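Local coordinates for aspartate aminotransferase (Leishmania major, PDB 4H51), which probably transfers the amino group between L-aspartate and 2-oxoglutarate as a homodimeric enzyme that depends on pyridoxal 5'-phosphate, at residues R342-E347 with E401-L406; D346-L351 with Q408-A413; I364-F369 with R392-G397; S368-S373 with I385-S390. All blocks are in the same frame, centred on the assembly; numbering follows the deposited sequence.

Contact 1: residues R342-E347 with E401-L406; sequences RTVYDE and ETALML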
loop_
_atom_site.group_PDB
_atom_site.type_symbol
_atom_site.label_atom_id
_atom_site.label_comp_id
_atom_site.label_asym_id
_atom_site.label_seq_id
_atom_site.Cartn_x
_atom_site.Cartn_y
_atom_site.Cartn_z
ATOM N N ARG B 342 -33.147 9.698 -12.245
ATOM C CA ARG B 342 -34.420 10.242 -12.701
ATOM C C ARG B 342 -34.886 9.493 -13.953
ATOM O O ARG B 342 -36.064 9.168 -14.090
ATOM C CB ARG B 342 -34.305 11.757 -12.935
ATOM C CG ARG B 342 -35.485 12.389 -13.670
ATOM C CD ARG B 342 -36.786 12.285 -12.876
ATOM N NE ARG B 342 -36.702 12.834 -11.509
ATOM C CZ ARG B 342 -37.750 12.908 -10.670
ATOM N NH1 ARG B 342 -38.955 12.469 -11.036
ATOM N NH2 ARG B 342 -37.596 13.429 -9.456
ATOM N N THR B 343 -33.955 9.143 -14.837
ATOM C CA THR B 343 -34.318 8.383 -16.011
ATOM C C THR B 343 -34.880 6.995 -15.685
ATOM O O THR B 343 -35.860 6.530 -16.301
ATOM C CB THR B 343 -33.111 8.208 -16.939
ATOM O OG1 THR B 343 -32.612 9.503 -17.325
ATOM C CG2 THR B 343 -33.489 7.451 -18.145
ATOM N N VAL B 344 -34.225 6.296 -14.759
ATOM C CA VAL B 344 -34.692 4.973 -14.327
ATOM C C VAL B 344 -36.069 5.105 -13.689
ATOM O O VAL B 344 -37.005 4.352 -14.036
ATOM C CB VAL B 344 -33.705 4.333 -13.293
ATOM C CG1 VAL B 344 -34.249 3.013 -12.780
ATOM C CG2 VAL B 344 -32.323 4.182 -13.932
ATOM N N TYR B 345 -36.180 6.062 -12.775
ATOM C CA TYR B 345 -37.388 6.274 -11.999
ATOM C C TYR B 345 -38.571 6.645 -12.888
ATOM O O TYR B 345 -39.629 6.066 -12.728
ATOM C CB TYR B 345 -37.160 7.315 -10.920
ATOM C CG TYR B 345 -38.394 7.725 -10.159
ATOM C CD1 TYR B 345 -38.988 6.875 -9.230
ATOM C CD2 TYR B 345 -38.964 8.988 -10.356
ATOM C CE1 TYR B 345 -40.123 7.263 -8.529
ATOM C CE2 TYR B 345 -40.107 9.377 -9.680
ATOM C CZ TYR B 345 -40.669 8.520 -8.753
ATOM O OH TYR B 345 -41.804 8.907 -8.073
ATOM N N ASP B 346 -38.373 7.549 -13.849
ATOM C CA ASP B 346 -39.488 7.971 -14.724
ATOM C C ASP B 346 -39.978 6.817 -15.563
ATOM O O ASP B 346 -41.162 6.730 -15.898
ATOM C CB ASP B 346 -39.105 9.175 -15.613
ATOM C CG ASP B 346 -39.021 10.464 -14.839
ATOM O OD1 ASP B 346 -39.662 10.587 -13.776
ATOM O OD2 ASP B 346 -38.284 11.377 -15.263
ATOM N N GLU B 347 -39.063 5.916 -15.902
ATOM C CA GLU B 347 -39.401 4.762 -16.690
ATOM C C GLU B 347 -40.116 3.713 -15.848
ATOM O O GLU B 347 -41.058 3.083 -16.331
ATOM C CB GLU B 347 -38.156 4.184 -17.347
ATOM C CG GLU B 347 -38.358 3.037 -18.308
ATOM C CD GLU B 347 -39.151 3.404 -19.573
ATOM O OE1 GLU B 347 -39.635 4.557 -19.695
ATOM O OE2 GLU B 347 -39.299 2.512 -20.433
ATOM N N GLU B 401 -29.409 5.263 -22.311
ATOM C CA GLU B 401 -29.805 4.000 -22.911
ATOM C C GLU B 401 -29.884 2.858 -21.882
ATOM O O GLU B 401 -30.897 2.136 -21.825
ATOM C CB GLU B 401 -28.842 3.698 -24.057
ATOM C CG GLU B 401 -29.064 2.444 -24.898
ATOM C CD GLU B 401 -28.049 2.345 -26.051
ATOM O OE1 GLU B 401 -26.894 1.910 -25.837
ATOM O OE2 GLU B 401 -28.401 2.684 -27.191
ATOM N N THR B 402 -28.858 2.679 -21.055
ATOM C CA THR B 402 -28.862 1.542 -20.122
ATOM C C THR B 402 -29.742 1.802 -18.887
ATOM O O THR B 402 -30.205 0.857 -18.283
ATOM C CB THR B 402 -27.430 1.053 -19.749
ATOM O OG1 THR B 402 -26.664 2.135 -19.191
ATOM C CG2 THR B 402 -26.701 0.519 -21.026
ATOM N N ALA B 403 -30.029 3.070 -18.567
ATOM C CA ALA B 403 -31.036 3.396 -17.545
ATOM C C ALA B 403 -32.426 2.849 -17.928
ATOM O O ALA B 403 -33.152 2.253 -17.097
ATOM C CB ALA B 403 -31.118 4.905 -17.336
ATOM N N LEU B 404 -32.814 3.102 -19.168
ATOM C CA LEU B 404 -34.074 2.568 -19.687
ATOM C C LEU B 404 -34.015 1.038 -19.655
ATOM O O LEU B 404 -34.964 0.415 -19.245
ATOM C CB LEU B 404 -34.336 3.086 -21.101
ATOM C CG LEU B 404 -34.544 4.618 -21.265
ATOM C CD1 LEU B 404 -34.793 4.975 -22.716
ATOM C CD2 LEU B 404 -35.647 5.197 -20.375
ATOM N N MET B 405 -32.891 0.437 -20.041
ATOM C CA MET B 405 -32.768 -1.020 -20.021
ATOM C C MET B 405 -32.845 -1.586 -18.612
ATOM O O MET B 405 -33.417 -2.654 -18.417
ATOM C CB MET B 405 -31.463 -1.488 -20.633
ATOM C CG MET B 405 -31.418 -1.366 -22.144
ATOM S SD MET B 405 -29.739 -1.344 -22.777
ATOM C CE MET B 405 -29.140 -2.921 -22.121
ATOM N N LEU B 406 -32.276 -0.871 -17.649
ATOM C CA LEU B 406 -32.355 -1.263 -16.252
ATOM C C LEU B 406 -33.779 -1.164 -15.763
ATOM O O LEU B 406 -34.278 -2.115 -15.150
ATOM C CB LEU B 406 -31.432 -0.415 -15.371
ATOM C CG LEU B 406 -31.624 -0.537 -13.862
ATOM C CD1 LEU B 406 -31.325 -1.971 -13.413
ATOM C CD2 LEU B 406 -30.733 0.470 -13.096
#
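Ala403 faces helix 342-347 and receives two methyl groups on its single CB. Thr343 CG2 comes to 3.6 Å from Ala403 CB, and Val344 CG2 lies 3.7 Å from the same carbon. Because alanine adds so little bulk, the backbones come close: the CA atoms of Val344 and Ala403 are 5.1 Å apart. The threonine rotamer sorts its two branches. CG2 stands anti to the backbone N and meets the other helix, while OG1, beside that N, hydrogen-bonds to the carbonyl of Thr339 one turn back, so the polar branch is satisfied within its own helix. Val344 divides its work differently, with CG1 anti to the backbone N (chi1 176°) and CG2 carrying the contact, reaching also to Leu406 CD2 at 4.1 Å. Here the long helix 320-350 packs on the C-terminal helix 400-416 of the class I aminotransferase fold; the short segments run in roughly the same direction, their axes 8.2 Å apart and crossing at -38°. On the more open flank, Leu404 lies across both Thr343 and Glu347 at about a right angle. Its CD2 methyl touches Thr343 CG2 and also rests 4.0 Å from Glu347 CD, against the aliphatic and carboxyl carbons of a chain bent at chi2. That glutamate is buried, and its charge is answered by Arg350, one turn further along the helix.

Contact 2: residues D346-L351 with Q408-A413; sequences DELLRL and QTINDA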
loop_
_atom_site.group_PDB
_atom_site.type_symbol
_atom_site.label_atom_id
_atom_site.label_comp_id
_atom_site.label_asym_id
_atom_site.label_seq_id
_atom_site.Cartn_x
_atom_site.Cartn_y
_atom_site.Cartn_z
ATOM N N ASP B 346 -38.373 7.549 -13.849
ATOM C CA ASP B 346 -39.488 7.971 -14.724
ATOM C C ASP B 346 -39.978 6.817 -15.563
ATOM O O ASP B 346 -41.162 6.730 -15.898
ATOM C CB ASP B 346 -39.105 9.175 -15.613
ATOM C CG ASP B 346 -39.021 10.464 -14.839
ATOM O OD1 ASP B 346 -39.662 10.587 -13.776
ATOM O OD2 ASP B 346 -38.284 11.377 -15.263
ATOM N N GLU B 347 -39.063 5.916 -15.902
ATOM C CA GLU B 347 -39.401 4.762 -16.690
ATOM C C GLU B 347 -40.116 3.713 -15.848
ATOM O O GLU B 347 -41.058 3.083 -16.331
ATOM C CB GLU B 347 -38.156 4.184 -17.347
ATOM C CG GLU B 347 -38.358 3.037 -18.308
ATOM C CD GLU B 347 -39.151 3.404 -19.573
ATOM O OE1 GLU B 347 -39.635 4.557 -19.695
ATOM O OE2 GLU B 347 -39.299 2.512 -20.433
ATOM N N LEU B 348 -39.678 3.512 -14.603
ATOM C CA LEU B 348 -40.427 2.626 -13.696
ATOM C C LEU B 348 -41.872 3.122 -13.514
ATOM O O LEU B 348 -42.781 2.313 -13.444
ATOM C CB LEU B 348 -39.757 2.514 -12.343
ATOM C CG LEU B 348 -38.410 1.813 -12.364
ATOM C CD1 LEU B 348 -37.649 2.038 -11.033
ATOM C CD2 LEU B 348 -38.592 0.339 -12.672
ATOM N N LEU B 349 -42.061 4.429 -13.410
ATOM C CA LEU B 349 -43.403 4.997 -13.294
ATOM C C LEU B 349 -44.230 4.714 -14.543
ATOM O O LEU B 349 -45.427 4.386 -14.464
ATOM C CB LEU B 349 -43.361 6.506 -13.076
ATOM C CG LEU B 349 -42.902 7.005 -11.710
ATOM C CD1 LEU B 349 -43.229 8.484 -11.597
ATOM C CD2 LEU B 349 -43.485 6.185 -10.555
ATOM N N ARG B 350 -43.576 4.832 -15.693
ATOM C CA ARG B 350 -44.240 4.716 -16.957
ATOM C C ARG B 350 -44.629 3.278 -17.214
ATOM O O ARG B 350 -45.665 3.013 -17.791
ATOM C CB ARG B 350 -43.319 5.220 -18.070
ATOM C CG ARG B 350 -44.029 5.484 -19.387
ATOM C CD ARG B 350 -43.031 5.664 -20.523
ATOM N NE ARG B 350 -42.247 4.452 -20.725
ATOM C CZ ARG B 350 -42.680 3.351 -21.338
ATOM N NH1 ARG B 350 -41.869 2.308 -21.463
ATOM N NH2 ARG B 350 -43.905 3.286 -21.859
ATOM N N LEU B 351 -43.783 2.348 -16.801
ATOM C CA LEU B 351 -44.069 0.935 -16.986
ATOM C C LEU B 351 -45.024 0.409 -15.890
ATOM O O LEU B 351 -45.319 -0.796 -15.866
ATOM C CB LEU B 351 -42.778 0.114 -16.990
ATOM C CG LEU B 351 -41.897 0.175 -18.234
ATOM C CD1 LEU B 351 -40.441 -0.099 -17.873
ATOM C CD2 LEU B 351 -42.389 -0.815 -19.268
ATOM N N GLN B 408 -36.531 -1.289 -17.456
ATOM C CA GLN B 408 -37.223 -2.360 -18.158
ATOM C C GLN B 408 -36.935 -3.779 -17.642
ATOM O O GLN B 408 -37.840 -4.607 -17.601
ATOM C CB GLN B 408 -36.932 -2.265 -19.664
ATOM C CG GLN B 408 -37.648 -1.067 -20.281
ATOM C CD GLN B 408 -37.014 -0.567 -21.558
ATOM O OE1 GLN B 408 -36.199 -1.268 -22.175
ATOM N NE2 GLN B 408 -37.360 0.684 -21.955
ATOM N N THR B 409 -35.692 -4.065 -17.252
ATOM C CA THR B 409 -35.324 -5.417 -16.812
ATOM C C THR B 409 -35.774 -5.640 -15.378
ATOM O O THR B 409 -36.200 -6.770 -15.017
ATOM C CB THR B 409 -33.832 -5.683 -16.937
ATOM O OG1 THR B 409 -33.453 -5.574 -18.317
ATOM C CG2 THR B 409 -33.484 -7.072 -16.414
ATOM N N ILE B 410 -35.732 -4.564 -14.585
ATOM C CA ILE B 410 -36.382 -4.537 -13.263
ATOM C C ILE B 410 -37.868 -4.853 -13.420
ATOM O O ILE B 410 -38.416 -5.661 -12.653
ATOM C CB ILE B 410 -36.233 -3.166 -12.547
ATOM C CG1 ILE B 410 -34.798 -2.945 -12.043
ATOM C CG2 ILE B 410 -37.161 -3.060 -11.360
ATOM C CD1 ILE B 410 -34.504 -1.528 -11.555
ATOM N N ASN B 411 -38.528 -4.202 -14.384
ATOM C CA ASN B 411 -39.977 -4.377 -14.594
ATOM C C ASN B 411 -40.269 -5.810 -15.006
ATOM O O ASN B 411 -41.199 -6.391 -14.484
ATOM C CB ASN B 411 -40.554 -3.361 -15.610
ATOM C CG ASN B 411 -42.062 -3.501 -15.821
ATOM O OD1 ASN B 411 -42.899 -2.997 -15.047
ATOM N ND2 ASN B 411 -42.408 -4.122 -16.919
ATOM N N ASP B 412 -39.454 -6.393 -15.887
ATOM C CA ASP B 412 -39.554 -7.836 -16.236
ATOM C C ASP B 412 -39.298 -8.765 -15.022
ATOM O O ASP B 412 -39.943 -9.812 -14.880
ATOM C CB ASP B 412 -38.517 -8.232 -17.299
ATOM C CG ASP B 412 -38.841 -7.731 -18.702
ATOM O OD1 ASP B 412 -39.888 -7.063 -18.939
ATOM O OD2 ASP B 412 -37.989 -8.028 -19.583
ATOM N N ALA B 413 -38.322 -8.419 -14.176
ATOM C CA ALA B 413 -37.934 -9.272 -13.069
ATOM C C ALA B 413 -39.002 -9.277 -11.971
ATOM O O ALA B 413 -39.338 -10.342 -11.428
ATOM C CB ALA B 413 -36.585 -8.853 -12.495
#
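A bend at chi2 (65°) turns the carboxylate of Glu347 along its own helix toward Arg350, while Gln408, extended beyond CG, carries its amide across from the other helix. Gln408 NE2 donates to Glu347 OE2 over 3.1 Å in an almost straight bond (173°), with the acceptor in the amide plane but the donor above the carboxylate plane. Arg350 binds the same carboxylate side-on: NE reaches Glu347 OE1 and NH1 reaches Glu347 OE2, each at 2.8 Å. At OE2 the two donors arrive from opposite faces of the carboxylate. Beside this polar group, Leu351 crosses Gln408 at about a right angle, placing its CD1 3.8 Å from Gln408 CG, so the glutamine serves by its CG methylene as well as its amide. Deeper in, Leu348 CD2 meets Ile410 CG2 at 3.9 Å, branched aliphatic chains suited to the space between helices 320-350 and 400-416. Trp357 touches both of these residues. Leu351, just past the end of its helix, also packs on the side chain of Asn411. With three donor bonds on a buried carboxylate, one of its partners a guanidinium, Glu347 is probably kept ionised, and its charge joins the two helices through a neutral amide.

Contact 3: residues I364-F369 with R392-G397; sequences IGMFSF and RANMAG
Met395 N donates to Met366 O over 2.7 Å, the shortest of three backbone bonds that join these segments, though it is bent at the hydrogen (139°). The other two form the hydrogen-bonded antiparallel pair Ser368-Ala393: Ser368 N to Ala393 O at 3.0 Å, and Ala393 N to Ser368 O at 2.9 Å. Phe367 with Asn394 and Phe369 with Arg392 are the non-hydrogen-bonded pairs on either side, and their side chains share one face of the ladder. There the guanidinium of Arg392 lies flat on the Phe367 ring, centres 3.8 Å apart and planes at 20°, a cation-pi stack. In the arginine, CG anti to the backbone N and an extended chi2 bring CD over the ring, where it makes a CH-pi contact, and the bend at chi3 (75°) then lays the guanidinium flat over the same face. Met366 CB lies over the opposite face. Beyond the ring, Arg392 NH1 bonds to Asn201 and NH2 to the carbonyl of Val50, which fixes the group's rotation. On the other face of the ladder the small Ser368 lets the coiled Met395 fold against it, SD 3.5 Å from Ser368 CB. Met366 CG and Ala396 CB touch at 4.0 Å beyond the strand ends. This two-stranded antiparallel ladder, which passes into a 3-10 turn at Met395, belongs to the small domain of fold type I aminotransferases; its arginine corresponds in position, in all likelihood, to the one that binds the substrate α-carboxylate in relatives.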
loop_
_atom_site.group_PDB
_atom_site.type_symbol
_atom_site.label_atom_id
_atom_site.label_comp_id
_atom_site.label_asym_id
_atom_site.label_seq_id
_atom_site.Cartn_x
_atom_site.Cartn_y
_atom_site.Cartn_z
ATOM N N ILE B 364 -28.776 8.462 -2.659
ATOM C CA ILE B 364 -27.735 9.363 -3.118
ATOM C C ILE B 364 -26.398 8.632 -3.256
ATOM O O ILE B 364 -26.209 7.507 -2.697
ATOM C CB ILE B 364 -27.632 10.637 -2.225
ATOM C CG1 ILE B 364 -27.348 10.330 -0.758
ATOM C CG2 ILE B 364 -28.924 11.450 -2.253
ATOM C CD1 ILE B 364 -27.683 11.525 0.128
ATOM N N GLY B 365 -25.478 9.253 -3.986
ATOM C CA GLY B 365 -24.149 8.726 -4.189
ATOM C C GLY B 365 -24.133 7.864 -5.428
ATOM O O GLY B 365 -24.931 8.070 -6.331
ATOM N N MET B 366 -23.223 6.930 -5.499
ATOM C CA MET B 366 -23.087 6.122 -6.709
ATOM C C MET B 366 -24.145 5.034 -6.851
ATOM O O MET B 366 -24.562 4.715 -7.972
ATOM C CB MET B 366 -21.739 5.455 -6.733
ATOM C CG MET B 366 -20.714 6.384 -7.350
ATOM S SD MET B 366 -19.455 5.426 -8.180
ATOM C CE MET B 366 -18.630 6.937 -8.724
ATOM N N PHE B 367 -24.594 4.499 -5.722
ATOM C CA PHE B 367 -25.452 3.314 -5.759
ATOM C C PHE B 367 -26.970 3.551 -5.567
ATOM O O PHE B 367 -27.433 4.603 -5.038
ATOM C CB PHE B 367 -24.955 2.345 -4.722
ATOM C CG PHE B 367 -23.514 1.950 -4.888
ATOM C CD1 PHE B 367 -23.111 1.134 -5.942
ATOM C CD2 PHE B 367 -22.560 2.341 -3.962
ATOM C CE1 PHE B 367 -21.784 0.726 -6.073
ATOM C CE2 PHE B 367 -21.230 1.938 -4.088
ATOM C CZ PHE B 367 -20.831 1.135 -5.132
ATOM N N SER B 368 -27.726 2.552 -6.034
ATOM C CA SER B 368 -29.118 2.314 -5.655
ATOM C C SER B 368 -29.122 0.884 -5.052
ATOM O O SER B 368 -28.498 -0.035 -5.603
ATOM C CB SER B 368 -29.965 2.431 -6.912
ATOM O OG SER B 368 -31.383 2.406 -6.744
ATOM N N PHE B 369 -29.743 0.711 -3.886
ATOM C CA PHE B 369 -30.132 -0.589 -3.387
ATOM C C PHE B 369 -31.595 -0.770 -3.845
ATOM O O PHE B 369 -32.486 -0.130 -3.301
ATOM C CB PHE B 369 -30.019 -0.573 -1.857
ATOM C CG PHE B 369 -29.460 -1.818 -1.260
ATOM C CD1 PHE B 369 -28.342 -2.418 -1.800
ATOM C CD2 PHE B 369 -29.987 -2.351 -0.100
ATOM C CE1 PHE B 369 -27.803 -3.555 -1.251
ATOM C CE2 PHE B 369 -29.459 -3.491 0.443
ATOM C CZ PHE B 369 -28.363 -4.096 -0.118
ATOM N N ARG B 392 -27.688 -4.144 -5.441
ATOM C CA ARG B 392 -26.908 -2.923 -5.617
ATOM C C ARG B 392 -26.568 -2.642 -7.058
ATOM O O ARG B 392 -26.026 -3.513 -7.750
ATOM C CB ARG B 392 -25.574 -2.983 -4.830
ATOM C CG ARG B 392 -24.977 -1.598 -4.683
ATOM C CD ARG B 392 -23.586 -1.557 -4.049
ATOM N NE ARG B 392 -22.541 -1.994 -4.979
ATOM C CZ ARG B 392 -21.247 -2.160 -4.663
ATOM N NH1 ARG B 392 -20.832 -1.932 -3.427
ATOM N NH2 ARG B 392 -20.365 -2.555 -5.600
ATOM N N ALA B 393 -26.818 -1.412 -7.491
ATOM C CA ALA B 393 -26.573 -0.985 -8.854
ATOM C C ALA B 393 -25.735 0.265 -8.798
ATOM O O ALA B 393 -26.079 1.181 -8.072
ATOM C CB ALA B 393 -27.903 -0.676 -9.587
ATOM N N ASN B 394 -24.637 0.300 -9.556
ATOM C CA ASN B 394 -23.869 1.517 -9.769
ATOM C C ASN B 394 -24.597 2.387 -10.750
ATOM O O ASN B 394 -24.506 2.193 -11.931
ATOM C CB ASN B 394 -22.467 1.183 -10.285
ATOM C CG ASN B 394 -21.688 2.403 -10.642
ATOM O OD1 ASN B 394 -21.963 3.484 -10.122
ATOM N ND2 ASN B 394 -20.748 2.265 -11.601
ATOM N N MET B 395 -25.300 3.392 -10.244
ATOM C CA MET B 395 -26.058 4.279 -11.077
ATOM C C MET B 395 -25.153 5.186 -11.864
ATOM O O MET B 395 -25.513 5.644 -12.936
ATOM C CB MET B 395 -27.063 5.113 -10.258
ATOM C CG MET B 395 -27.941 4.305 -9.318
ATOM S SD MET B 395 -29.085 3.171 -10.169
ATOM C CE MET B 395 -30.316 4.277 -10.858
ATOM N N ALA B 396 -23.927 5.378 -11.384
ATOM C CA ALA B 396 -22.961 6.192 -12.114
ATOM C C ALA B 396 -22.394 5.442 -13.323
ATOM O O ALA B 396 -21.706 6.028 -14.145
ATOM C CB ALA B 396 -21.823 6.588 -11.171
ATOM N N GLY B 397 -22.705 4.160 -13.438
ATOM C CA GLY B 397 -22.286 3.372 -14.606
ATOM C C GLY B 397 -23.269 3.387 -15.752
ATOM O O GLY B 397 -22.999 2.805 -16.804
#

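Contact 4: residues S368-S373 with I385-S390; sequences SFLGLS and IFITVS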
loop_
_atom_site.group_PDB
_atom_site.type_symbol
_atom_site.label_atom_id
_atom_site.label_comp_id
_atom_site.label_asym_id
_atom_site.label_seq_id
_atom_site.Cartn_x
_atom_site.Cartn_y
_atom_site.Cartn_z
ATOM N N SER B 368 -27.726 2.552 -6.034
ATOM C CA SER B 368 -29.118 2.314 -5.655
ATOM C C SER B 368 -29.122 0.884 -5.052
ATOM O O SER B 368 -28.498 -0.035 -5.603
ATOM C CB SER B 368 -29.965 2.431 -6.912
ATOM O OG SER B 368 -31.383 2.406 -6.744
ATOM N N PHE B 369 -29.743 0.711 -3.886
ATOM C CA PHE B 369 -30.132 -0.589 -3.387
ATOM C C PHE B 369 -31.595 -0.770 -3.845
ATOM O O PHE B 369 -32.486 -0.130 -3.301
ATOM C CB PHE B 369 -30.019 -0.573 -1.857
ATOM C CG PHE B 369 -29.460 -1.818 -1.260
ATOM C CD1 PHE B 369 -28.342 -2.418 -1.800
ATOM C CD2 PHE B 369 -29.987 -2.351 -0.100
ATOM C CE1 PHE B 369 -27.803 -3.555 -1.251
ATOM C CE2 PHE B 369 -29.459 -3.491 0.443
ATOM C CZ PHE B 369 -28.363 -4.096 -0.118
ATOM N N LEU B 370 -31.830 -1.589 -4.872
ATOM C CA LEU B 370 -33.093 -1.530 -5.603
ATOM C C LEU B 370 -34.233 -2.261 -4.889
ATOM O O LEU B 370 -35.367 -1.981 -5.162
ATOM C CB LEU B 370 -32.939 -2.111 -7.019
ATOM C CG LEU B 370 -31.974 -1.346 -7.911
ATOM C CD1 LEU B 370 -31.626 -2.118 -9.183
ATOM C CD2 LEU B 370 -32.596 0.009 -8.243
ATOM N N GLY B 371 -33.911 -3.226 -4.053
ATOM C CA GLY B 371 -34.933 -3.958 -3.289
ATOM C C GLY B 371 -35.330 -5.303 -3.868
ATOM O O GLY B 371 -36.099 -6.040 -3.258
ATOM N N LEU B 372 -34.770 -5.680 -4.998
ATOM C CA LEU B 372 -35.121 -6.944 -5.610
ATOM C C LEU B 372 -34.590 -8.143 -4.796
ATOM O O LEU B 372 -33.560 -8.032 -4.098
ATOM C CB LEU B 372 -34.593 -6.977 -7.054
ATOM C CG LEU B 372 -35.078 -5.895 -8.050
ATOM C CD1 LEU B 372 -34.316 -6.050 -9.370
ATOM C CD2 LEU B 372 -36.587 -5.961 -8.297
ATOM N N SER B 373 -35.279 -9.292 -4.910
ATOM C CA SER B 373 -34.863 -10.548 -4.276
ATOM C C SER B 373 -33.583 -11.061 -4.896
ATOM O O SER B 373 -33.195 -10.615 -5.996
ATOM C CB SER B 373 -35.919 -11.647 -4.487
ATOM O OG SER B 373 -35.593 -12.421 -5.656
ATOM N N ILE B 385 -27.880 -7.361 -17.297
ATOM C CA ILE B 385 -28.013 -6.183 -16.406
ATOM C C ILE B 385 -27.307 -6.578 -15.096
ATOM O O ILE B 385 -27.893 -7.209 -14.256
ATOM C CB ILE B 385 -29.494 -5.780 -16.154
ATOM C CG1 ILE B 385 -30.234 -5.395 -17.464
ATOM C CG2 ILE B 385 -29.580 -4.604 -15.179
ATOM C CD1 ILE B 385 -29.480 -4.462 -18.397
ATOM N N PHE B 386 -26.031 -6.263 -14.997
ATOM C CA PHE B 386 -25.167 -6.767 -13.935
ATOM C C PHE B 386 -25.215 -5.839 -12.720
ATOM O O PHE B 386 -24.377 -4.944 -12.549
ATOM C CB PHE B 386 -23.723 -6.928 -14.405
ATOM C CG PHE B 386 -23.543 -7.947 -15.505
ATOM C CD1 PHE B 386 -23.271 -9.283 -15.198
ATOM C CD2 PHE B 386 -23.624 -7.571 -16.832
ATOM C CE1 PHE B 386 -23.087 -10.215 -16.199
ATOM C CE2 PHE B 386 -23.427 -8.491 -17.835
ATOM C CZ PHE B 386 -23.167 -9.829 -17.516
ATOM N N ILE B 387 -26.236 -6.063 -11.925
ATOM C CA ILE B 387 -26.292 -5.571 -10.541
ATOM C C ILE B 387 -25.817 -6.681 -9.588
ATOM O O ILE B 387 -25.741 -7.860 -9.991
ATOM C CB ILE B 387 -27.723 -5.112 -10.189
ATOM C CG1 ILE B 387 -28.699 -6.271 -10.205
ATOM C CG2 ILE B 387 -28.201 -4.059 -11.183
ATOM C CD1 ILE B 387 -30.092 -5.878 -9.842
ATOM N N THR B 388 -25.539 -6.354 -8.322
ATOM C CA THR B 388 -25.228 -7.414 -7.374
ATOM C C THR B 388 -26.453 -8.236 -6.956
ATOM O O THR B 388 -27.627 -7.830 -7.097
ATOM C CB THR B 388 -24.530 -6.890 -6.112
ATOM O OG1 THR B 388 -25.522 -6.273 -5.238
ATOM C CG2 THR B 388 -23.421 -5.882 -6.492
ATOM N N VAL B 389 -26.159 -9.411 -6.388
ATOM C CA VAL B 389 -27.184 -10.292 -5.885
ATOM C C VAL B 389 -28.002 -9.678 -4.727
ATOM O O VAL B 389 -29.116 -10.082 -4.469
ATOM C CB VAL B 389 -26.598 -11.676 -5.489
ATOM C CG1 VAL B 389 -25.972 -12.336 -6.699
ATOM C CG2 VAL B 389 -25.574 -11.564 -4.384
ATOM N N SER B 390 -27.438 -8.693 -4.050
ATOM C CA SER B 390 -28.166 -7.925 -3.007
ATOM C C SER B 390 -28.992 -6.733 -3.528
ATOM O O SER B 390 -29.638 -6.008 -2.759
ATOM C CB SER B 390 -27.170 -7.437 -1.959
ATOM O OG SER B 390 -26.146 -6.622 -2.544
HETATM O O HOH W 1 -31.800 -4.263 -2.513
HETATM O O HOH W 2 -31.265 -9.265 -3.107
#
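The carbonyl oxygen of Ser390 sits over the face of the Phe369 ring, 3.4 Å from Phe369 CE1 and displaced toward the rim. The ring's first torsion, -140°, lies well away from a staggered value and swings the ring toward this carbonyl. Ser390 OG, held between the backbone N and the carbonyl carbon (chi1 58°), also approaches Phe369 CE1, at 3.7 Å, while sharing a hydrogen bond of 2.8 Å with Thr388 OG1. Serine is small enough for its backbone and side chain both to lie against the ring. No direct hydrogen bond joins the two segments; water does it instead. One molecule accepts from Gly371 N and donates to the same Ser390 O, and it too lies by the ring face; a second donates to both Leu372 O and Val389 O, 2.8 Å and 2.7 Å away. Gly371 has a positive phi of 99°, at which a CB would press on the preceding carbonyl, so glycine suits the turn. This turn leads from the strand 367-369 to helix 374-382, where Ser373 is the N-cap, and the chain returns through strand 385-386, where Phe386 is the centre of an inverse gamma turn, toward strand 392-394: a strand-helix-strand unit of the small domain. Beneath the hydrated rim the contact becomes greasy. Leu370 CD1 meets Ile387 CD1 at 4.1 Å, the two chains crossing at a slant, and Leu372 CD1 reaches that same methyl at 4.3 Å. The isoleucine's long CG1 branch does all this touching, with Cys377 of helix 374-382 also packed on Ile387.

In the fold
From the N-terminal side, helix 320-350 supplies the first partner of contacts 1 and 2, and both close long loops onto helix 400-416. Contact 2 begins and ends later than contact 1, so the two overlap along the chain rather than nest. Inside both loops lie contacts 3 and 4. Contact 3 pairs strand 367-369 with strand 392-394; contact 4 starts from the same strand, sharing Ser368 and Phe369, and closes a shorter loop around helix 374-382 before the chain reaches strand 392-394. Packing joins the layers: Val344 of contact 1 touches Met395 of contact 3, Leu406 and Ile410 of the last helix meet Leu370 of contact 4, and Ala393 lies on Ile387. The helix pair is thus tied to the ladder.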